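Local coordinates for KLLA0C04147p (Kluyveromyces lactis, PDB 5WVR), which binds cholesterol and probably transfers sterols between membranes through its oxysterol-binding-protein-related domain, at residues Ser167-Lys172 with Phe180-Leu185; Lys205-Val210 with Asp221-Val226; Ser276-Lys281 with Arg314-His319. All blocks are in the same frame, centred on the assembly; numbering follows the deposited sequence.

Contact 1: residues Ser167-Lys172 with Phe180-Leu185; sequences SFVDSK and FKHLGL. With CLR (cholesterol), chain B.
A chi1 of -177° turns F168 CG away from its own backbone N and presents a ring face to L183, whose CG lies anti to the carbonyl carbon; CD1 of L183 thereby sits over the centre of that face. The CH-pi geometry is nearly ideal: L183 CD1 lies 3.9 Å from the centroid of the F168 ring, only 7° off its normal. The same methyl also touches CB of D170.

V169 and H182 project together from the sheet toward the sterol, with V169 CG2 3.6 Å from H182 ND1. H182 turns the edge of its imidazole to the cholesterol, C6 lying in the ring plane 3.5 Å from CE1, while a water in that plane joins ND1 to S167 OG. F180 gives one ring face to the D-ring of the sterol, its CE2 3.3 Å from cholesterol C16, and S171 CB packs obliquely against CD2. F180 and H182 thus line the cholesterol pocket of the oxysterol-binding-protein-related domain.

The antiparallel backbone is held by L183 N to F168 O and by the reciprocal D170-K181 pair, where K181 N meets D170 O at 2.9 Å with an N-H...O angle of 177°.

This is part of the hairpin of strands 161-173 and 178-190. Strand 151-157 flanks it beyond F168; beyond F180 and H182 lies strand 199-211, whose N208 accepts from H182 NE2, and S171 OG bonds to M57 N in a loop.

Contact 2: residues Lys205-Val210 with Asp221-Val226; sequences KPNNQV and DNYGDV. With CLR (cholesterol), chain B.
N207 and Y223 form an antiparallel hydrogen-bonded pair, and so do Q209 and D221, with the non-hydrogen-bonded pair N208-N222 between them; the short strand axes approach to 4.7 Å, their N-to-C directions 142° apart. The bonds are uneven in straightness: D221 N to Q209 O is 2.9 Å with an N-H...O angle of 168°, whereas N207 N reaches Y223 O at only 138°. G224 has a positive phi, at which a side chain would collide with the carbonyl oxygen of Y223, and this calls for glycine.

On the face of N207, Q209 and Y223, the tyrosine ring lies across its neighbours. CB of N207 stands over one ring face, 3.8 Å from the Y223 centroid and displaced toward the rim, and CG of Q209 approaches CE1 obliquely. Q209 extends alongside D221, and its NE2 donates to D221 OD2 at 3.0 Å from the anti side, tilted out of the carboxylate plane; R244 N is a second donor to that oxygen.

On the opposite face, N208 ND2 gives a short bond of 2.6 Å to N222 OD1, the two amide planes being nearly perpendicular.

K205, N208 and V210 line the cholesterol pocket. V210 CG2 touches the sterol tail at C21, 3.8 Å away. K205, extended beyond CG, donates from NZ to the cholesterol hydroxyl O1 at 2.8 Å and also makes a salt bridge with D79. Separately, P206 CD packs on V226 CG2 at 3.8 Å.

The hairpin of strands 199-211 and 219-230 lies between strand 178-190, on the side of N208 and V210, and strand 236-241, which pairs with G224 and V226.

Contact 3: residues Ser276-Lys281 with Arg314-His319; sequences SVSAKK and RFNVWH
A279 and F315 share a hydrogen-bonded pair in which F315 N reaches A279 O at 2.9 Å and A279 N returns a bond to F315 O. Farther along, V277 N bonds to W318 O, but V277 O receives two donors: V317 N at 3.1 Å and, weakly, W318 N. V317 and W318 together stand across from the single residue V277, a classic beta bulge, and the register shifts by one between V277 and S278.

Among apolar contacts, F315 has CG between its backbone N and carbonyl carbon (chi1 54°), which lays the ring back across the neighbouring strand. One face lies against A279: its carbonyl O is 3.2 Å from F315 CD1, and its CB stands 4.2 Å from the ring centroid, 29° off the normal. Replacing F315 by an alanine is likely to strip A279 CB and its carbonyl of their aromatic cover and leave a gap between the strands. V317 CG2 also touches A279 CB, at 4.0 Å. W318 brings the CE3 and CZ3 side of its indole against the S276-V277 backbone, with CE3 3.6 Å from S276 CA, and Y82 meets the indole edge-to-face.

Polar side chains meet on the other face. S278 OG makes a weak bond to N316 OD1, and S278 CB lies at the edge of the R314 guanidinium. K280 CE packs on R314 CG at 3.6 Å, aliphatic to aliphatic; K280 NZ instead bonds to G312 O.

The chemistry implies that backbone bonds and the apolar face, which V277 and W318 press on I104 of helix 95-108, hold this strand pair, while the weak S278-N316 bond probably adds little.

Contacts 1 and 2 are consecutive hairpins that share the seam where strands 178-190 and 199-211 run as neighbours. Both touch the cholesterol, contact 1 mainly through aromatic rings and contact 2 through a lysine, an asparagine and a valine. Contact 2 is buried; contact 1 is mixed, with D170, K181 and L183 exposed behind its sterol-facing side. Contact 3, also partly buried, uses the last strands of the same antiparallel succession, its nearest atoms about 10 Å from those of contact 2 and about 17 Å from those of contact 1. It has no sterol partner, the side chain of W318 being about 12 Å from the bound cholesterol, and relies on bulged backbone pairing and apolar packing.

Contact 1: residues Ser167-Lys172 with Phe180-Leu185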
loop_
_atom_site.group_PDB
_atom_site.type_symbol
_atom_site.label_atom_id
_atom_site.label_comp_id
_atom_site.label_asym_id
_atom_site.label_seq_id
_atom_site.Cartn_x
_atom_site.Cartn_y
_atom_site.Cartn_z
ATOM N N SER A 167 6.829 -2.346 5.084
ATOM C CA SER A 167 5.648 -1.981 5.865
ATOM C C SER A 167 5.843 -2.474 7.298
ATOM O O SER A 167 5.645 -3.656 7.601
ATOM C CB SER A 167 4.369 -2.543 5.256
ATOM O OG SER A 167 3.248 -2.145 6.039
ATOM N N PHE A 168 6.221 -1.549 8.181
ATOM C CA PHE A 168 6.463 -1.791 9.606
ATOM C C PHE A 168 5.546 -0.813 10.345
ATOM O O PHE A 168 5.889 0.355 10.569
ATOM C CB PHE A 168 7.983 -1.599 9.944
ATOM C CG PHE A 168 8.362 -1.897 11.372
ATOM C CD1 PHE A 168 7.428 -2.348 12.301
ATOM C CD2 PHE A 168 9.688 -1.736 11.785
ATOM C CE1 PHE A 168 7.805 -2.608 13.615
ATOM C CE2 PHE A 168 10.072 -2.002 13.099
ATOM C CZ PHE A 168 9.130 -2.427 14.009
ATOM N N VAL A 169 4.355 -1.288 10.687
ATOM C CA VAL A 169 3.325 -0.461 11.304
ATOM C C VAL A 169 3.364 -0.683 12.804
ATOM O O VAL A 169 3.193 -1.817 13.279
ATOM C CB VAL A 169 1.934 -0.797 10.753
ATOM C CG1 VAL A 169 0.882 0.019 11.485
ATOM C CG2 VAL A 169 1.894 -0.562 9.252
ATOM N N ASP A 170 3.551 0.406 13.543
ATOM C CA ASP A 170 3.657 0.392 14.996
ATOM C C ASP A 170 2.404 1.060 15.538
ATOM O O ASP A 170 2.161 2.225 15.228
ATOM C CB ASP A 170 4.921 1.136 15.425
ATOM C CG ASP A 170 5.288 0.897 16.874
ATOM O OD1 ASP A 170 5.117 -0.240 17.372
ATOM O OD2 ASP A 170 5.739 1.872 17.513
ATOM N N SER A 171 1.586 0.324 16.302
ATOM C CA SER A 171 0.265 0.818 16.700
ATOM C C SER A 171 0.075 0.829 18.215
ATOM O O SER A 171 0.705 0.065 18.950
ATOM C CB SER A 171 -0.858 -0.015 16.070
ATOM O OG SER A 171 -1.060 -1.240 16.749
ATOM N N LYS A 172 -0.838 1.679 18.678
ATOM C CA LYS A 172 -1.023 1.873 20.117
ATOM C C LYS A 172 -2.386 2.492 20.385
ATOM O O LYS A 172 -2.685 3.575 19.869
ATOM C CB LYS A 172 0.077 2.765 20.679
ATOM C CG LYS A 172 -0.092 3.129 22.154
ATOM C CD LYS A 172 -0.029 1.902 23.038
ATOM C CE LYS A 172 0.834 2.171 24.241
ATOM N NZ LYS A 172 2.178 2.609 23.777
ATOM N N PHE A 180 -1.360 4.795 14.583
ATOM C CA PHE A 180 -0.558 3.902 13.731
ATOM C C PHE A 180 0.557 4.705 13.060
ATOM O O PHE A 180 0.285 5.668 12.331
ATOM C CB PHE A 180 -1.434 3.193 12.668
ATOM C CG PHE A 180 -2.603 2.430 13.254
ATOM C CD1 PHE A 180 -3.746 3.089 13.662
ATOM C CD2 PHE A 180 -2.549 1.047 13.404
ATOM C CE1 PHE A 180 -4.799 2.383 14.226
ATOM C CE2 PHE A 180 -3.591 0.342 13.962
ATOM C CZ PHE A 180 -4.716 0.995 14.373
ATOM N N LYS A 181 1.810 4.340 13.330
ATOM C CA LYS A 181 2.965 4.976 12.701
ATOM C C LYS A 181 3.636 4.006 11.732
ATOM O O LYS A 181 3.732 2.801 12.001
ATOM C CB LYS A 181 3.980 5.464 13.752
ATOM C CG LYS A 181 3.373 6.450 14.777
ATOM C CD LYS A 181 4.363 6.866 15.846
ATOM C CE LYS A 181 4.121 8.327 16.277
ATOM N NZ LYS A 181 2.786 8.528 16.920
ATOM N N HIS A 182 4.096 4.534 10.599
ATOM C CA HIS A 182 4.671 3.714 9.538
ATOM C C HIS A 182 6.172 3.968 9.523
ATOM O O HIS A 182 6.634 5.033 9.105
ATOM C CB HIS A 182 3.984 4.001 8.205
ATOM C CG HIS A 182 2.519 3.678 8.227
ATOM N ND1 HIS A 182 1.966 2.641 7.508
ATOM C CD2 HIS A 182 1.500 4.233 8.925
ATOM C CE1 HIS A 182 0.666 2.586 7.742
ATOM N NE2 HIS A 182 0.362 3.531 8.614
ATOM N N LEU A 183 6.920 2.990 10.012
ATOM C CA LEU A 183 8.330 3.165 10.301
ATOM C C LEU A 183 9.232 2.905 9.104
ATOM O O LEU A 183 10.378 3.355 9.113
ATOM C CB LEU A 183 8.730 2.239 11.453
ATOM C CG LEU A 183 7.889 2.417 12.716
ATOM C CD1 LEU A 183 8.438 1.576 13.841
ATOM C CD2 LEU A 183 7.791 3.867 13.131
ATOM N N GLY A 184 8.754 2.197 8.069
ATOM C CA GLY A 184 9.631 1.841 6.970
ATOM C C GLY A 184 9.786 2.959 5.935
ATOM O O GLY A 184 8.954 3.854 5.804
ATOM N N LEU A 185 10.879 2.887 5.184
ATOM C CA LEU A 185 11.162 3.815 4.090
ATOM C C LEU A 185 10.601 3.276 2.774
ATOM O O LEU A 185 10.611 2.062 2.524
ATOM C CB LEU A 185 12.676 4.024 3.956
ATOM C CG LEU A 185 13.195 5.133 3.040
ATOM C CD1 LEU A 185 12.818 6.476 3.594
ATOM C CD2 LEU A 185 14.706 5.023 2.889
HETATM C C1 CLR B . -2.843 3.048 5.275
HETATM C C2 CLR B . -2.017 3.164 3.990
HETATM C C3 CLR B . -0.645 2.508 4.165
HETATM C C4 CLR B . -0.831 1.022 4.481
HETATM C C5 CLR B . -1.769 0.841 5.677
HETATM C C6 CLR B . -1.385 0.004 6.720
HETATM C C7 CLR B . -2.102 -0.241 7.885
HETATM C C8 CLR B . -3.562 0.218 7.797
HETATM C C9 CLR B . -3.678 1.601 7.141
HETATM C C10 CLR B . -3.099 1.603 5.720
HETATM C C11 CLR B . -5.117 2.132 7.201
HETATM C C12 CLR B . -5.720 2.084 8.612
HETATM C C13 CLR B . -5.645 0.665 9.183
HETATM C C14 CLR B . -4.167 0.272 9.202
HETATM C C15 CLR B . -4.204 -1.043 9.978
HETATM C C16 CLR B . -5.069 -0.632 11.174
HETATM C C17 CLR B . -5.902 0.561 10.690
HETATM C C18 CLR B . -6.498 -0.321 8.374
HETATM C C19 CLR B . -4.059 0.915 4.743
HETATM C C20 CLR B . -7.370 0.456 11.122
HETATM C C21 CLR B . -8.123 1.736 10.759
HETATM C C22 CLR B . -7.459 0.206 12.632
HETATM C C23 CLR B . -8.701 -0.591 13.041
HETATM C C24 CLR B . -8.592 -1.141 14.467
HETATM C C25 CLR B . -9.822 -1.950 14.895
HETATM C C26 CLR B . -11.056 -1.058 15.042
HETATM C C27 CLR B . -9.567 -2.721 16.191
HETATM O O1 CLR B . 0.115 2.648 2.962
HETATM O O HOH W 1 3.343 0.867 5.606
HETATM O O HOH W 2 6.171 1.465 6.842
#

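Contact 2: residues Lys205-Val210 with Asp221-Val226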
loop_
_atom_site.group_PDB
_atom_site.type_symbol
_atom_site.label_atom_id
_atom_site.label_comp_id
_atom_site.label_asym_id
_atom_site.label_seq_id
_atom_site.Cartn_x
_atom_site.Cartn_y
_atom_site.Cartn_z
ATOM N N LYS A 205 5.493 7.253 4.983
ATOM C CA LYS A 205 4.061 7.458 4.922
ATOM C C LYS A 205 3.614 8.253 6.143
ATOM O O LYS A 205 4.291 8.263 7.179
ATOM C CB LYS A 205 3.365 6.096 4.846
ATOM C CG LYS A 205 3.687 5.359 3.559
ATOM C CD LYS A 205 2.987 3.990 3.512
ATOM C CE LYS A 205 3.025 3.443 2.096
ATOM N NZ LYS A 205 2.650 2.005 2.059
ATOM N N PRO A 206 2.496 8.953 6.038
ATOM C CA PRO A 206 1.942 9.647 7.199
ATOM C C PRO A 206 1.417 8.665 8.222
ATOM O O PRO A 206 1.295 7.471 7.964
ATOM C CB PRO A 206 0.787 10.467 6.607
ATOM C CG PRO A 206 0.374 9.679 5.435
ATOM C CD PRO A 206 1.689 9.210 4.843
ATOM N N ASN A 207 0.997 9.219 9.350
ATOM C CA ASN A 207 0.374 8.427 10.387
ATOM C C ASN A 207 -1.126 8.293 10.137
ATOM O O ASN A 207 -1.743 9.109 9.444
ATOM C CB ASN A 207 0.617 9.080 11.737
ATOM C CG ASN A 207 2.066 9.247 12.032
ATOM O OD1 ASN A 207 2.545 10.373 12.155
ATOM N ND2 ASN A 207 2.795 8.158 12.050
ATOM N N ASN A 208 -1.707 7.230 10.703
ATOM C CA ASN A 208 -3.155 7.072 10.761
ATOM C C ASN A 208 -3.591 7.041 12.220
ATOM O O ASN A 208 -2.809 6.720 13.111
ATOM C CB ASN A 208 -3.615 5.784 10.074
ATOM C CG ASN A 208 -2.635 5.329 9.030
ATOM O OD1 ASN A 208 -1.970 4.315 9.209
ATOM N ND2 ASN A 208 -2.536 6.073 7.927
ATOM N N GLN A 209 -4.845 7.392 12.459
ATOM C CA GLN A 209 -5.410 7.200 13.783
ATOM C C GLN A 209 -6.892 6.929 13.631
ATOM O O GLN A 209 -7.530 7.395 12.682
ATOM C CB GLN A 209 -5.159 8.393 14.727
ATOM C CG GLN A 209 -5.666 9.763 14.259
ATOM C CD GLN A 209 -5.444 10.849 15.306
ATOM O OE1 GLN A 209 -5.113 10.557 16.445
ATOM N NE2 GLN A 209 -5.629 12.107 14.918
ATOM N N VAL A 210 -7.417 6.111 14.534
ATOM C CA VAL A 210 -8.853 5.983 14.705
ATOM C C VAL A 210 -9.241 6.923 15.829
ATOM O O VAL A 210 -8.685 6.834 16.924
ATOM C CB VAL A 210 -9.255 4.542 15.031
ATOM C CG1 VAL A 210 -10.750 4.456 15.141
ATOM C CG2 VAL A 210 -8.727 3.597 13.973
ATOM N N ASP A 221 -8.542 8.826 10.349
ATOM C CA ASP A 221 -7.900 10.100 10.082
ATOM C C ASP A 221 -6.438 9.848 9.747
ATOM O O ASP A 221 -5.748 9.091 10.447
ATOM C CB ASP A 221 -7.997 11.021 11.311
ATOM C CG ASP A 221 -7.179 12.300 11.164
ATOM O OD1 ASP A 221 -6.937 12.743 10.020
ATOM O OD2 ASP A 221 -6.773 12.866 12.205
ATOM N N ASN A 222 -5.956 10.480 8.690
ATOM C CA ASN A 222 -4.547 10.394 8.351
ATOM C C ASN A 222 -3.934 11.762 8.552
ATOM O O ASN A 222 -4.586 12.769 8.298
ATOM C CB ASN A 222 -4.370 9.915 6.931
ATOM C CG ASN A 222 -5.006 8.580 6.721
ATOM O OD1 ASN A 222 -4.429 7.552 7.068
ATOM N ND2 ASN A 222 -6.208 8.577 6.163
ATOM N N TYR A 223 -2.691 11.798 9.024
ATOM C CA TYR A 223 -2.162 13.039 9.558
ATOM C C TYR A 223 -0.647 12.966 9.624
ATOM O O TYR A 223 -0.066 11.882 9.729
ATOM C CB TYR A 223 -2.732 13.345 10.952
ATOM C CG TYR A 223 -2.120 12.551 12.084
ATOM C CD1 TYR A 223 -2.690 11.358 12.508
ATOM C CD2 TYR A 223 -0.982 13.001 12.741
ATOM C CE1 TYR A 223 -2.141 10.624 13.541
ATOM C CE2 TYR A 223 -0.420 12.276 13.776
ATOM C CZ TYR A 223 -1.008 11.089 14.178
ATOM O OH TYR A 223 -0.447 10.357 15.206
ATOM N N GLY A 224 -0.022 14.136 9.580
ATOM C CA GLY A 224 1.405 14.258 9.758
ATOM C C GLY A 224 2.084 14.873 8.553
ATOM O O GLY A 224 1.459 15.260 7.565
ATOM N N ASP A 225 3.400 14.967 8.669
ATOM C CA ASP A 225 4.245 15.582 7.669
ATOM C C ASP A 225 4.912 14.484 6.867
ATOM O O ASP A 225 5.235 13.411 7.398
ATOM C CB ASP A 225 5.290 16.480 8.320
ATOM C CG ASP A 225 4.665 17.669 9.016
ATOM O OD1 ASP A 225 3.749 18.284 8.426
ATOM O OD2 ASP A 225 5.067 17.964 10.167
ATOM N N VAL A 226 5.087 14.751 5.580
ATOM C CA VAL A 226 5.736 13.826 4.669
ATOM C C VAL A 226 6.776 14.606 3.878
ATOM O O VAL A 226 6.511 15.729 3.448
ATOM C CB VAL A 226 4.714 13.156 3.733
ATOM C CG1 VAL A 226 5.438 12.229 2.795
ATOM C CG2 VAL A 226 3.671 12.423 4.546
HETATM C C1 CLR B . -2.843 3.048 5.275
HETATM C C2 CLR B . -2.017 3.164 3.990
HETATM C C3 CLR B . -0.645 2.508 4.165
HETATM C C4 CLR B . -0.831 1.022 4.481
HETATM C C5 CLR B . -1.769 0.841 5.677
HETATM C C6 CLR B . -1.385 0.004 6.720
HETATM C C7 CLR B . -2.102 -0.241 7.885
HETATM C C8 CLR B . -3.562 0.218 7.797
HETATM C C9 CLR B . -3.678 1.601 7.141
HETATM C C10 CLR B . -3.099 1.603 5.720
HETATM C C11 CLR B . -5.117 2.132 7.201
HETATM C C12 CLR B . -5.720 2.084 8.612
HETATM C C13 CLR B . -5.645 0.665 9.183
HETATM C C14 CLR B . -4.167 0.272 9.202
HETATM C C15 CLR B . -4.204 -1.043 9.978
HETATM C C16 CLR B . -5.069 -0.632 11.174
HETATM C C17 CLR B . -5.902 0.561 10.690
HETATM C C18 CLR B . -6.498 -0.321 8.374
HETATM C C19 CLR B . -4.059 0.915 4.743
HETATM C C20 CLR B . -7.370 0.456 11.122
HETATM C C21 CLR B . -8.123 1.736 10.759
HETATM C C22 CLR B . -7.459 0.206 12.632
HETATM C C23 CLR B . -8.701 -0.591 13.041
HETATM C C24 CLR B . -8.592 -1.141 14.467
HETATM C C25 CLR B . -9.822 -1.950 14.895
HETATM C C26 CLR B . -11.056 -1.058 15.042
HETATM C C27 CLR B . -9.567 -2.721 16.191
HETATM O O1 CLR B . 0.115 2.648 2.962
#

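Contact 3: residues Ser276-Lys281 with Arg314-His319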
loop_
_atom_site.group_PDB
_atom_site.type_symbol
_atom_site.label_atom_id
_atom_site.label_comp_id
_atom_site.label_asym_id
_atom_site.label_seq_id
_atom_site.Cartn_x
_atom_site.Cartn_y
_atom_site.Cartn_z
ATOM N N SER A 276 -10.378 14.965 -3.722
ATOM C CA SER A 276 -9.632 15.392 -4.903
ATOM C C SER A 276 -8.492 16.308 -4.486
ATOM O O SER A 276 -8.548 16.958 -3.443
ATOM C CB SER A 276 -10.530 16.107 -5.927
ATOM O OG SER A 276 -10.997 17.339 -5.401
ATOM N N VAL A 277 -7.451 16.336 -5.305
ATOM C CA VAL A 277 -6.338 17.254 -5.102
ATOM C C VAL A 277 -6.121 18.027 -6.395
ATOM O O VAL A 277 -6.187 17.447 -7.485
ATOM C CB VAL A 277 -5.044 16.526 -4.664
ATOM C CG1 VAL A 277 -3.828 17.429 -4.865
ATOM C CG2 VAL A 277 -5.146 16.120 -3.203
ATOM N N SER A 278 -5.877 19.336 -6.263
ATOM C CA SER A 278 -5.551 20.245 -7.355
ATOM C C SER A 278 -4.185 20.872 -7.116
ATOM O O SER A 278 -3.677 20.878 -5.989
ATOM C CB SER A 278 -6.591 21.365 -7.469
ATOM O OG SER A 278 -7.831 20.839 -7.900
ATOM N N ALA A 279 -3.613 21.455 -8.177
ATOM C CA ALA A 279 -2.261 22.003 -8.122
ATOM C C ALA A 279 -2.131 23.248 -9.011
ATOM O O ALA A 279 -2.953 23.516 -9.901
ATOM C CB ALA A 279 -1.227 20.949 -8.530
ATOM N N LYS A 280 -1.059 24.003 -8.779
ATOM C CA LYS A 280 -0.774 25.173 -9.598
ATOM C C LYS A 280 0.722 25.456 -9.623
ATOM O O LYS A 280 1.453 25.143 -8.677
ATOM C CB LYS A 280 -1.535 26.405 -9.079
ATOM C CG LYS A 280 -0.931 27.014 -7.823
ATOM C CD LYS A 280 -1.987 27.672 -6.935
ATOM C CE LYS A 280 -2.914 28.566 -7.721
ATOM N NZ LYS A 280 -2.254 29.864 -8.029
ATOM N N LYS A 281 1.165 26.080 -10.713
ATOM C CA LYS A 281 2.548 26.500 -10.841
ATOM C C LYS A 281 2.776 27.742 -9.994
ATOM O O LYS A 281 2.002 28.702 -10.064
ATOM C CB LYS A 281 2.894 26.781 -12.305
ATOM C CG LYS A 281 4.367 27.144 -12.544
ATOM C CD LYS A 281 5.230 25.885 -12.536
ATOM C CE LYS A 281 6.738 26.194 -12.491
ATOM N NZ LYS A 281 7.147 26.874 -11.227
ATOM N N ARG A 314 -5.025 26.866 -11.946
ATOM C CA ARG A 314 -5.183 25.621 -11.223
ATOM C C ARG A 314 -5.613 24.501 -12.150
ATOM O O ARG A 314 -6.416 24.701 -13.063
ATOM C CB ARG A 314 -6.213 25.783 -10.113
ATOM C CG ARG A 314 -5.684 26.553 -8.942
ATOM C CD ARG A 314 -6.171 25.968 -7.628
ATOM N NE ARG A 314 -7.312 25.067 -7.776
ATOM C CZ ARG A 314 -8.577 25.467 -7.827
ATOM N NH1 ARG A 314 -9.550 24.568 -7.953
ATOM N NH2 ARG A 314 -8.859 26.765 -7.765
ATOM N N PHE A 315 -5.084 23.307 -11.891
ATOM C CA PHE A 315 -5.463 22.124 -12.644
ATOM C C PHE A 315 -5.715 20.952 -11.699
ATOM O O PHE A 315 -4.992 20.763 -10.715
ATOM C CB PHE A 315 -4.392 21.770 -13.679
ATOM C CG PHE A 315 -2.998 21.627 -13.117
ATOM C CD1 PHE A 315 -2.216 22.738 -12.881
ATOM C CD2 PHE A 315 -2.456 20.370 -12.868
ATOM C CE1 PHE A 315 -0.929 22.621 -12.393
ATOM C CE2 PHE A 315 -1.165 20.240 -12.378
ATOM C CZ PHE A 315 -0.393 21.382 -12.148
ATOM N N ASN A 316 -6.753 20.172 -11.992
ATOM C CA ASN A 316 -6.975 18.948 -11.226
ATOM C C ASN A 316 -5.844 17.960 -11.486
ATOM O O ASN A 316 -5.207 17.976 -12.542
ATOM C CB ASN A 316 -8.320 18.316 -11.586
ATOM C CG ASN A 316 -9.518 19.135 -11.104
ATOM O OD1 ASN A 316 -9.507 19.699 -10.009
ATOM N ND2 ASN A 316 -10.568 19.173 -11.916
ATOM N N VAL A 317 -5.571 17.105 -10.500
ATOM C CA VAL A 317 -4.534 16.096 -10.664
ATOM C C VAL A 317 -5.089 14.722 -10.286
ATOM O O VAL A 317 -4.710 13.705 -10.876
ATOM C CB VAL A 317 -3.290 16.445 -9.830
ATOM C CG1 VAL A 317 -2.285 15.298 -9.874
ATOM C CG2 VAL A 317 -2.651 17.703 -10.357
ATOM N N TRP A 318 -5.997 14.678 -9.312
ATOM C CA TRP A 318 -6.493 13.412 -8.788
ATOM C C TRP A 318 -7.905 13.598 -8.258
ATOM O O TRP A 318 -8.187 14.573 -7.556
ATOM C CB TRP A 318 -5.588 12.868 -7.670
ATOM C CG TRP A 318 -6.174 11.689 -6.940
ATOM C CD1 TRP A 318 -6.153 10.378 -7.338
ATOM C CD2 TRP A 318 -6.871 11.714 -5.691
ATOM N NE1 TRP A 318 -6.784 9.589 -6.407
ATOM C CE2 TRP A 318 -7.240 10.382 -5.389
ATOM C CE3 TRP A 318 -7.212 12.729 -4.793
ATOM C CZ2 TRP A 318 -7.946 10.046 -4.243
ATOM C CZ3 TRP A 318 -7.912 12.395 -3.651
ATOM C CH2 TRP A 318 -8.279 11.057 -3.388
ATOM N N HIS A 319 -8.779 12.647 -8.589
ATOM C CA HIS A 319 -10.098 12.530 -7.982
ATOM C C HIS A 319 -10.317 11.082 -7.545
ATOM O O HIS A 319 -9.805 10.151 -8.167
ATOM C CB HIS A 319 -11.200 12.974 -8.962
ATOM C CG HIS A 319 -12.498 13.301 -8.296
ATOM N ND1 HIS A 319 -13.310 12.340 -7.727
ATOM C CD2 HIS A 319 -13.124 14.486 -8.096
ATOM C CE1 HIS A 319 -14.379 12.917 -7.210
ATOM N NE2 HIS A 319 -14.293 14.219 -7.422
#